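Local coordinates for extracellular invertase (Aspergillus kawachii, PDB 5XH8), which transfers fructosyl units with high activity and, as a family 32 beta-fructofuranosidase, probably hydrolyses sucrose, with fructooligosaccharides such as 1-kestose as likely transfer products, at residues Pro12-Leu17 against Ser506-Thr511; Pro204-Tyr209 against Thr268-Glu273; Ser232-Gly235 against Trp239-Arg242. One frame throughout, in Å; residues are numbered along the deposited sequence.

Contact 1: residues Pro12-Leu17 against Ser506-Thr511; sequences PNLSTL and SAAART
The first torsion of Thr511 (chi1 66°) sets OG1 between its own backbone N and carbonyl carbon, facing Pro12, while that of Leu14 places CG opposite the carbonyl carbon and an extended chi2 carries CD1 on toward Ala508. The contacts so formed join the N-terminal arm, at an Asx turn that leads into a short 3-10 segment, to a loop of the C-terminal beta-sandwich of this family 32 glycosidase. Thr511 OG1 donates to Pro12 O at 2.6 Å. The C=O...donor angle of 133° is bent, and the hydroxyl stands 38° above the carbonyl plane, so the bond does not follow a lone pair. One residue on, the backbones come close enough for a CA-H...O contact, with Asn13 CA 3.4 Å from Thr511 O. The side chain of Asn13 passes beside the same oxygen, CB being 3.5 Å from Thr511 O, but its polar end works within its own segment: OD1 accepts from Ser15 N at 3.1 Å, the bond that defines the Asx turn. Asn13 O is gripped twice, by Thr16 N at 3.0 Å and by Thr16 OG1 at 2.7 Å, which fixes the turn that presents Pro12 O and Leu14. The apolar part is buried: Leu14 reaches Ala508 with a single methyl, and Trp26 and Trp568 also touch the leucine. Thr512 extends the polar side, its OG1 bonding to Leu14 N. Across the loop, Thr511 is itself positioned by a backbone bond from Thr511 N to Ala508 O at 3.1 Å, which closes a helix-like turn with Ala508 and Thr511 at its two ends, three residues apart. In the apolar contact, Leu14 CD1 lies 3.6 Å from Ala508 CB.

Contact 2: residues Pro204-Tyr209 against Thr268-Glu273; sequences PAQFLY and TTIGTE
Thr268 OG1 is held from two directions: it accepts from Gln206 NE2 at 3.0 Å and donates to Asn251 O of a neighbouring strand. The bond from Gln206 is close to straight, with an N-H...O angle of 159°, and the hydroxyl lies only 6° out of the amide plane, so an amide hydrogen points almost directly at it. Gln206 and Thr268 approach from opposite directions. The glutamine is extended beyond CG (chi2 -175°), which lets its amide span the distance from one strand to the other, and the threonine hydroxyl stands anti to its own backbone N, which points it at the amide. The other end of the amide is engaged as well, because Gln206 OE1 accepts from Trp225 NE1. With a donor at the oxygen and an acceptor at the nitrogen, the rotation of the flat group is fixed; its orientation rests on the indole N-H, which can only donate, at OE1. Strands 203-211 and 265-274 belong to two different antiparallel sheets, consecutive blades of the five-bladed beta-propeller that forms the catalytic domain of family 32 enzymes. Here the two strands meet through side chains alone, Gln206 CA and Ile270 CA being 9.6 Å apart. The three residues that touch, Gln206, Thr268 and Ile270, are all buried, and these two segments cover 90 Å² between them. Beside the polar bond, the CG2 methyl of Ile270 comes to 3.4 Å from Gln206 NE2, approaching obliquely to the glutamine chain and covering the nitrogen with an apolar group. Ile270 is packed in turn against Trp226 and Phe247.

Contact 3: residues Ser232-Gly235 against Trp239-Arg242; sequences STWG and WAGR
Thr233 OG1 donates to Gly241 O at 2.6 Å, in the carbonyl plane, joining the two arms of a loop that links consecutive propeller blades and doubles back on itself. The threonine hydroxyl reaches that oxygen because it lies anti to its own N (chi1 -173°). On the same residue, the carbon side meets Arg242: Thr233 CB lies over the centre of the guanidinium face, 3.8 Å from Arg242 CZ, and a bend at chi3 of the arginine (69°) folds the group back over it. Next along, Trp234 CB packs on Ala240 CB at 4.1 Å. Waters bridge the backbones: one accepts from Trp234 N and donates to Ala240 O at 2.7 Å, while two others, taking Ala240 N and Trp239 N as donors, both lie 2.8 Å from Trp234 O. Farther out, Arg242 NH2 bonds to Asn231 O, consistent with a guanidinium held over Thr233, and Arg242 N bonds to Asp288 OD2. NE1 of the Trp234 indole bonds to Ala395 O, and the side chain also touches Pro306 and Ala309. Gly235 N binds O3 of a glycerol, probably from the crystallisation liquor.

From the N terminus, the chain enters contact 1 first, at 12-17, and closes that loop only at 506-511, so the whole propeller and the first strands of the sandwich lie between its ends, and the contact ties the N-terminal arm to a sandwich loop. Contact 2 opens inside it at 204-209 and closes at 268-273, joining two successive blades. Contact 3, 232-235 with 239-242, is nested within contact 2, in the connection between those blades. None of the loops cross. Contacts 2 and 3 have centres about 14 Å apart and meet at Thr272 OG1 and Arg242 O, 2.8 Å apart, probably a hydrogen bond. Contact 1 is remote, its centre about 39 Å from that of contact 2.

Contact 1: residues Pro12-Leu17 against Ser506-Thr511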
loop_
_atom_site.group_PDB
_atom_site.type_symbol
_atom_site.label_atom_id
_atom_site.label_comp_id
_atom_site.label_asym_id
_atom_site.label_seq_id
_atom_site.Cartn_x
_atom_site.Cartn_y
_atom_site.Cartn_z
ATOM N N PRO A 12 -4.117 26.199 -44.290
ATOM C CA PRO A 12 -3.100 25.235 -44.652
ATOM C C PRO A 12 -3.402 23.879 -44.025
ATOM O O PRO A 12 -4.495 23.659 -43.455
ATOM C CB PRO A 12 -1.839 25.815 -44.022
ATOM C CG PRO A 12 -2.339 26.442 -42.753
ATOM C CD PRO A 12 -3.689 27.020 -43.133
ATOM N N ASN A 13 -2.453 22.958 -44.180
ATOM C CA ASN A 13 -2.344 21.823 -43.272
ATOM C C ASN A 13 -1.979 22.469 -41.941
ATOM O O ASN A 13 -0.878 23.005 -41.790
ATOM C CB ASN A 13 -1.256 20.850 -43.713
ATOM C CG ASN A 13 -1.096 19.649 -42.752
ATOM O OD1 ASN A 13 -1.558 19.642 -41.599
ATOM N ND2 ASN A 13 -0.423 18.637 -43.237
ATOM N N LEU A 14 -2.923 22.466 -41.001
ATOM C CA LEU A 14 -2.708 23.190 -39.724
ATOM C C LEU A 14 -1.489 22.722 -38.924
ATOM O O LEU A 14 -0.909 23.503 -38.188
ATOM C CB LEU A 14 -3.959 23.164 -38.850
ATOM C CG LEU A 14 -5.199 23.764 -39.511
ATOM C CD1 LEU A 14 -6.388 23.582 -38.593
ATOM C CD2 LEU A 14 -4.982 25.228 -39.826
ATOM N N SER A 15 -1.079 21.468 -39.095
ATOM C CA SER A 15 0.133 20.980 -38.438
ATOM C C SER A 15 1.429 21.595 -38.923
ATOM O O SER A 15 2.440 21.322 -38.326
ATOM C CB SER A 15 0.215 19.463 -38.532
ATOM O OG SER A 15 -0.841 18.935 -37.756
ATOM N N THR A 16 1.409 22.416 -39.983
ATOM C CA THR A 16 2.611 23.130 -40.430
ATOM C C THR A 16 2.772 24.480 -39.780
ATOM O O THR A 16 3.810 25.092 -39.952
ATOM C CB THR A 16 2.624 23.342 -41.974
ATOM O OG1 THR A 16 1.520 24.180 -42.383
ATOM C CG2 THR A 16 2.538 21.999 -42.680
ATOM N N LEU A 17 1.759 24.966 -39.055
ATOM C CA LEU A 17 1.833 26.313 -38.460
ATOM C C LEU A 17 2.690 26.320 -37.181
ATOM O O LEU A 17 2.961 25.259 -36.630
ATOM C CB LEU A 17 0.432 26.863 -38.186
ATOM C CG LEU A 17 -0.424 27.151 -39.430
ATOM C CD1 LEU A 17 -1.874 27.379 -39.049
ATOM C CD2 LEU A 17 0.111 28.364 -40.179
ATOM N N SER A 506 -16.108 21.656 -41.157
ATOM C CA SER A 506 -14.747 22.190 -41.102
ATOM C C SER A 506 -13.956 22.058 -42.401
ATOM O O SER A 506 -13.576 20.957 -42.780
ATOM C CB SER A 506 -13.949 21.495 -40.007
ATOM O OG SER A 506 -12.693 22.129 -39.870
ATOM N N ALA A 507 -13.651 23.194 -43.030
ATOM C CA ALA A 507 -12.726 23.232 -44.176
ATOM C C ALA A 507 -11.305 22.810 -43.785
ATOM O O ALA A 507 -10.549 22.337 -44.630
ATOM C CB ALA A 507 -12.709 24.616 -44.803
ATOM N N ALA A 508 -10.946 22.971 -42.506
ATOM C CA ALA A 508 -9.658 22.465 -41.999
ATOM C C ALA A 508 -9.561 20.947 -41.971
ATOM O O ALA A 508 -8.474 20.392 -42.156
ATOM C CB ALA A 508 -9.365 23.040 -40.623
ATOM N N ALA A 509 -10.687 20.261 -41.786
ATOM C CA ALA A 509 -10.718 18.781 -41.852
ATOM C C ALA A 509 -10.310 18.199 -43.205
ATOM O O ALA A 509 -9.957 17.023 -43.286
ATOM C CB ALA A 509 -12.093 18.258 -41.470
ATOM N N ARG A 510 -10.370 19.016 -44.257
ATOM C CA ARG A 510 -9.984 18.618 -45.610
ATOM C C ARG A 510 -8.486 18.749 -45.824
ATOM O O ARG A 510 -7.955 18.120 -46.717
ATOM C CB ARG A 510 -10.738 19.484 -46.658
ATOM C CG ARG A 510 -12.262 19.393 -46.547
ATOM C CD ARG A 510 -13.039 20.489 -47.282
ATOM N NE ARG A 510 -14.344 20.656 -46.631
ATOM C CZ ARG A 510 -15.112 21.752 -46.648
ATOM N NH1 ARG A 510 -14.763 22.849 -47.317
ATOM N NH2 ARG A 510 -16.251 21.758 -45.960
ATOM N N THR A 511 -7.812 19.594 -45.039
ATOM C CA THR A 511 -6.368 19.833 -45.171
ATOM C C THR A 511 -5.519 19.219 -44.069
ATOM O O THR A 511 -4.311 19.167 -44.188
ATOM C CB THR A 511 -6.075 21.338 -45.142
ATOM O OG1 THR A 511 -6.387 21.884 -43.843
ATOM C CG2 THR A 511 -6.907 22.051 -46.193
#

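Contact 2: residues Pro204-Tyr209 against Thr268-Glu273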
loop_
_atom_site.group_PDB
_atom_site.type_symbol
_atom_site.label_atom_id
_atom_site.label_comp_id
_atom_site.label_asym_id
_atom_site.label_seq_id
_atom_site.Cartn_x
_atom_site.Cartn_y
_atom_site.Cartn_z
ATOM N N PRO A 204 -18.593 -4.851 -14.551
ATOM C CA PRO A 204 -18.459 -3.560 -13.879
ATOM C C PRO A 204 -19.149 -3.476 -12.521
ATOM O O PRO A 204 -20.132 -4.200 -12.269
ATOM C CB PRO A 204 -19.123 -2.586 -14.863
ATOM C CG PRO A 204 -20.062 -3.431 -15.661
ATOM C CD PRO A 204 -19.340 -4.730 -15.818
ATOM N N ALA A 205 -18.651 -2.580 -11.667
ATOM C CA ALA A 205 -19.192 -2.405 -10.332
ATOM C C ALA A 205 -18.795 -1.100 -9.668
ATOM O O ALA A 205 -17.779 -0.492 -10.013
ATOM C CB ALA A 205 -18.754 -3.559 -9.439
ATOM N N GLN A 206 -19.617 -0.687 -8.709
ATOM C CA GLN A 206 -19.252 0.276 -7.713
ATOM C C GLN A 206 -19.062 -0.447 -6.399
ATOM O O GLN A 206 -19.971 -1.177 -5.918
ATOM C CB GLN A 206 -20.340 1.327 -7.540
ATOM C CG GLN A 206 -20.551 2.199 -8.765
ATOM C CD GLN A 206 -21.550 3.314 -8.511
ATOM O OE1 GLN A 206 -22.153 3.412 -7.436
ATOM N NE2 GLN A 206 -21.712 4.176 -9.497
ATOM N N PHE A 207 -17.888 -0.239 -5.816
ATOM C CA PHE A 207 -17.549 -0.758 -4.510
ATOM C C PHE A 207 -17.884 0.316 -3.490
ATOM O O PHE A 207 -17.387 1.443 -3.608
ATOM C CB PHE A 207 -16.053 -1.079 -4.461
ATOM C CG PHE A 207 -15.601 -2.009 -5.546
ATOM C CD1 PHE A 207 -15.756 -3.393 -5.407
ATOM C CD2 PHE A 207 -15.054 -1.516 -6.707
ATOM C CE1 PHE A 207 -15.346 -4.253 -6.408
ATOM C CE2 PHE A 207 -14.639 -2.366 -7.707
ATOM C CZ PHE A 207 -14.791 -3.737 -7.559
ATOM N N LEU A 208 -18.691 -0.035 -2.476
ATOM C CA LEU A 208 -19.237 0.935 -1.516
ATOM C C LEU A 208 -18.528 0.800 -0.186
ATOM O O LEU A 208 -18.265 -0.326 0.254
ATOM C CB LEU A 208 -20.757 0.728 -1.341
ATOM C CG LEU A 208 -21.508 1.653 -0.362
ATOM C CD1 LEU A 208 -21.486 3.105 -0.843
ATOM C CD2 LEU A 208 -22.951 1.180 -0.145
ATOM N N TYR A 209 -18.229 1.942 0.441
ATOM C CA TYR A 209 -17.588 2.006 1.747
ATOM C C TYR A 209 -18.235 3.045 2.636
ATOM O O TYR A 209 -18.822 4.004 2.150
ATOM C CB TYR A 209 -16.084 2.394 1.612
ATOM C CG TYR A 209 -15.237 1.417 0.858
ATOM C CD1 TYR A 209 -15.274 1.366 -0.530
ATOM C CD2 TYR A 209 -14.387 0.545 1.522
ATOM C CE1 TYR A 209 -14.504 0.459 -1.229
ATOM C CE2 TYR A 209 -13.607 -0.360 0.828
ATOM C CZ TYR A 209 -13.666 -0.383 -0.552
ATOM O OH TYR A 209 -12.923 -1.282 -1.252
ATOM N N THR A 268 -27.136 7.779 -9.802
ATOM C CA THR A 268 -25.686 7.774 -10.003
ATOM C C THR A 268 -25.391 8.208 -11.438
ATOM O O THR A 268 -26.207 7.945 -12.339
ATOM C CB THR A 268 -25.064 6.389 -9.701
ATOM O OG1 THR A 268 -23.636 6.417 -9.902
ATOM C CG2 THR A 268 -25.692 5.286 -10.566
ATOM N N THR A 269 -24.273 8.901 -11.644
ATOM C CA THR A 269 -23.699 9.057 -12.999
ATOM C C THR A 269 -22.404 8.246 -13.097
ATOM O O THR A 269 -21.645 8.157 -12.122
ATOM C CB THR A 269 -23.502 10.521 -13.430
ATOM O OG1 THR A 269 -22.568 11.194 -12.575
ATOM C CG2 THR A 269 -24.838 11.278 -13.392
ATOM N N ILE A 270 -22.186 7.625 -14.259
ATOM C CA ILE A 270 -21.005 6.793 -14.491
ATOM C C ILE A 270 -20.563 6.916 -15.911
ATOM O O ILE A 270 -21.385 7.129 -16.789
ATOM C CB ILE A 270 -21.259 5.287 -14.276
ATOM C CG1 ILE A 270 -22.601 4.858 -14.893
ATOM C CG2 ILE A 270 -21.248 4.970 -12.802
ATOM C CD1 ILE A 270 -22.662 3.380 -15.146
ATOM N N GLY A 271 -19.260 6.766 -16.121
ATOM C CA GLY A 271 -18.710 6.470 -17.427
ATOM C C GLY A 271 -18.660 4.957 -17.563
ATOM O O GLY A 271 -18.333 4.254 -16.607
ATOM N N THR A 272 -18.976 4.443 -18.744
ATOM C CA THR A 272 -18.750 3.025 -19.019
ATOM C C THR A 272 -17.781 2.879 -20.179
ATOM O O THR A 272 -17.866 3.610 -21.171
ATOM C CB THR A 272 -20.073 2.242 -19.287
ATOM O OG1 THR A 272 -20.556 2.481 -20.608
ATOM C CG2 THR A 272 -21.110 2.621 -18.302
ATOM N N GLU A 273 -16.848 1.934 -20.026
ATOM C CA GLU A 273 -15.813 1.666 -21.008
ATOM C C GLU A 273 -16.241 0.475 -21.868
ATOM O O GLU A 273 -16.282 -0.665 -21.389
ATOM C CB GLU A 273 -14.473 1.369 -20.331
ATOM C CG GLU A 273 -13.936 2.512 -19.485
ATOM C CD GLU A 273 -12.460 2.338 -19.188
ATOM O OE1 GLU A 273 -11.647 2.501 -20.134
ATOM O OE2 GLU A 273 -12.135 1.986 -18.034
#

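Contact 3: residues Ser232-Gly235 against Trp239-Arg242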
loop_
_atom_site.group_PDB
_atom_site.type_symbol
_atom_site.label_atom_id
_atom_site.label_comp_id
_atom_site.label_asym_id
_atom_site.label_seq_id
_atom_site.Cartn_x
_atom_site.Cartn_y
_atom_site.Cartn_z
ATOM N N SER A 232 -23.241 -6.210 -20.310
ATOM C CA SER A 232 -24.675 -6.236 -20.300
ATOM C C SER A 232 -25.153 -4.814 -20.566
ATOM O O SER A 232 -24.341 -3.867 -20.680
ATOM C CB SER A 232 -25.189 -6.777 -18.955
ATOM O OG SER A 232 -24.677 -6.046 -17.850
ATOM N N THR A 233 -26.465 -4.668 -20.696
ATOM C CA THR A 233 -27.064 -3.386 -21.058
ATOM C C THR A 233 -28.431 -3.180 -20.389
ATOM O O THR A 233 -29.117 -4.151 -20.070
ATOM C CB THR A 233 -27.192 -3.263 -22.579
ATOM O OG1 THR A 233 -27.632 -1.943 -22.895
ATOM C CG2 THR A 233 -28.200 -4.306 -23.147
ATOM N N TRP A 234 -28.795 -1.915 -20.165
ATOM C CA TRP A 234 -30.143 -1.549 -19.721
ATOM C C TRP A 234 -31.109 -1.749 -20.897
ATOM O O TRP A 234 -30.856 -1.247 -22.018
ATOM C CB TRP A 234 -30.186 -0.099 -19.267
ATOM C CG TRP A 234 -31.490 0.329 -18.715
ATOM C CD1 TRP A 234 -32.307 1.305 -19.210
ATOM C CD2 TRP A 234 -32.151 -0.216 -17.575
ATOM N NE1 TRP A 234 -33.435 1.413 -18.437
ATOM C CE2 TRP A 234 -33.368 0.495 -17.421
ATOM C CE3 TRP A 234 -31.830 -1.224 -16.652
ATOM C CZ2 TRP A 234 -34.276 0.223 -16.379
ATOM C CZ3 TRP A 234 -32.725 -1.494 -15.610
ATOM C CH2 TRP A 234 -33.937 -0.768 -15.485
ATOM N N GLY A 235 -32.198 -2.486 -20.640
ATOM C CA GLY A 235 -33.159 -2.844 -21.701
ATOM C C GLY A 235 -32.465 -3.637 -22.794
ATOM O O GLY A 235 -31.798 -4.620 -22.514
ATOM N N TRP A 239 -31.533 2.845 -25.068
ATOM C CA TRP A 239 -31.690 4.124 -24.363
ATOM C C TRP A 239 -30.515 4.558 -23.448
ATOM O O TRP A 239 -30.428 5.725 -23.077
ATOM C CB TRP A 239 -32.999 4.095 -23.554
ATOM C CG TRP A 239 -34.219 3.894 -24.445
ATOM C CD1 TRP A 239 -34.910 2.725 -24.652
ATOM C CD2 TRP A 239 -34.853 4.888 -25.278
ATOM N NE1 TRP A 239 -35.944 2.938 -25.550
ATOM C CE2 TRP A 239 -35.930 4.248 -25.949
ATOM C CE3 TRP A 239 -34.615 6.249 -25.522
ATOM C CZ2 TRP A 239 -36.763 4.926 -26.844
ATOM C CZ3 TRP A 239 -35.452 6.926 -26.413
ATOM C CH2 TRP A 239 -36.507 6.260 -27.064
ATOM N N ALA A 240 -29.655 3.626 -23.065
ATOM C CA ALA A 240 -28.624 3.901 -22.052
ATOM C C ALA A 240 -27.339 3.137 -22.294
ATOM O O ALA A 240 -26.705 2.633 -21.359
ATOM C CB ALA A 240 -29.182 3.621 -20.672
ATOM N N GLY A 241 -26.951 3.072 -23.570
ATOM C CA GLY A 241 -25.692 2.485 -23.980
ATOM C C GLY A 241 -25.558 1.082 -23.456
ATOM O O GLY A 241 -26.526 0.314 -23.499
ATOM N N ARG A 242 -24.361 0.759 -22.964
ATOM C CA ARG A 242 -24.104 -0.508 -22.297
ATOM C C ARG A 242 -23.395 -0.283 -20.959
ATOM O O ARG A 242 -22.699 0.720 -20.747
ATOM C CB ARG A 242 -23.275 -1.442 -23.175
ATOM C CG ARG A 242 -23.737 -1.583 -24.627
ATOM C CD ARG A 242 -23.073 -2.781 -25.297
ATOM N NE ARG A 242 -23.575 -4.040 -24.726
ATOM C CZ ARG A 242 -24.682 -4.698 -25.115
ATOM N NH1 ARG A 242 -25.446 -4.259 -26.103
ATOM N NH2 ARG A 242 -25.041 -5.814 -24.489
HETATM O O HOH W 1 -29.219 0.804 -22.989
HETATM O O HOH W 2 -26.710 0.195 -20.124
HETATM O O HOH W 3 -32.324 0.783 -23.369
#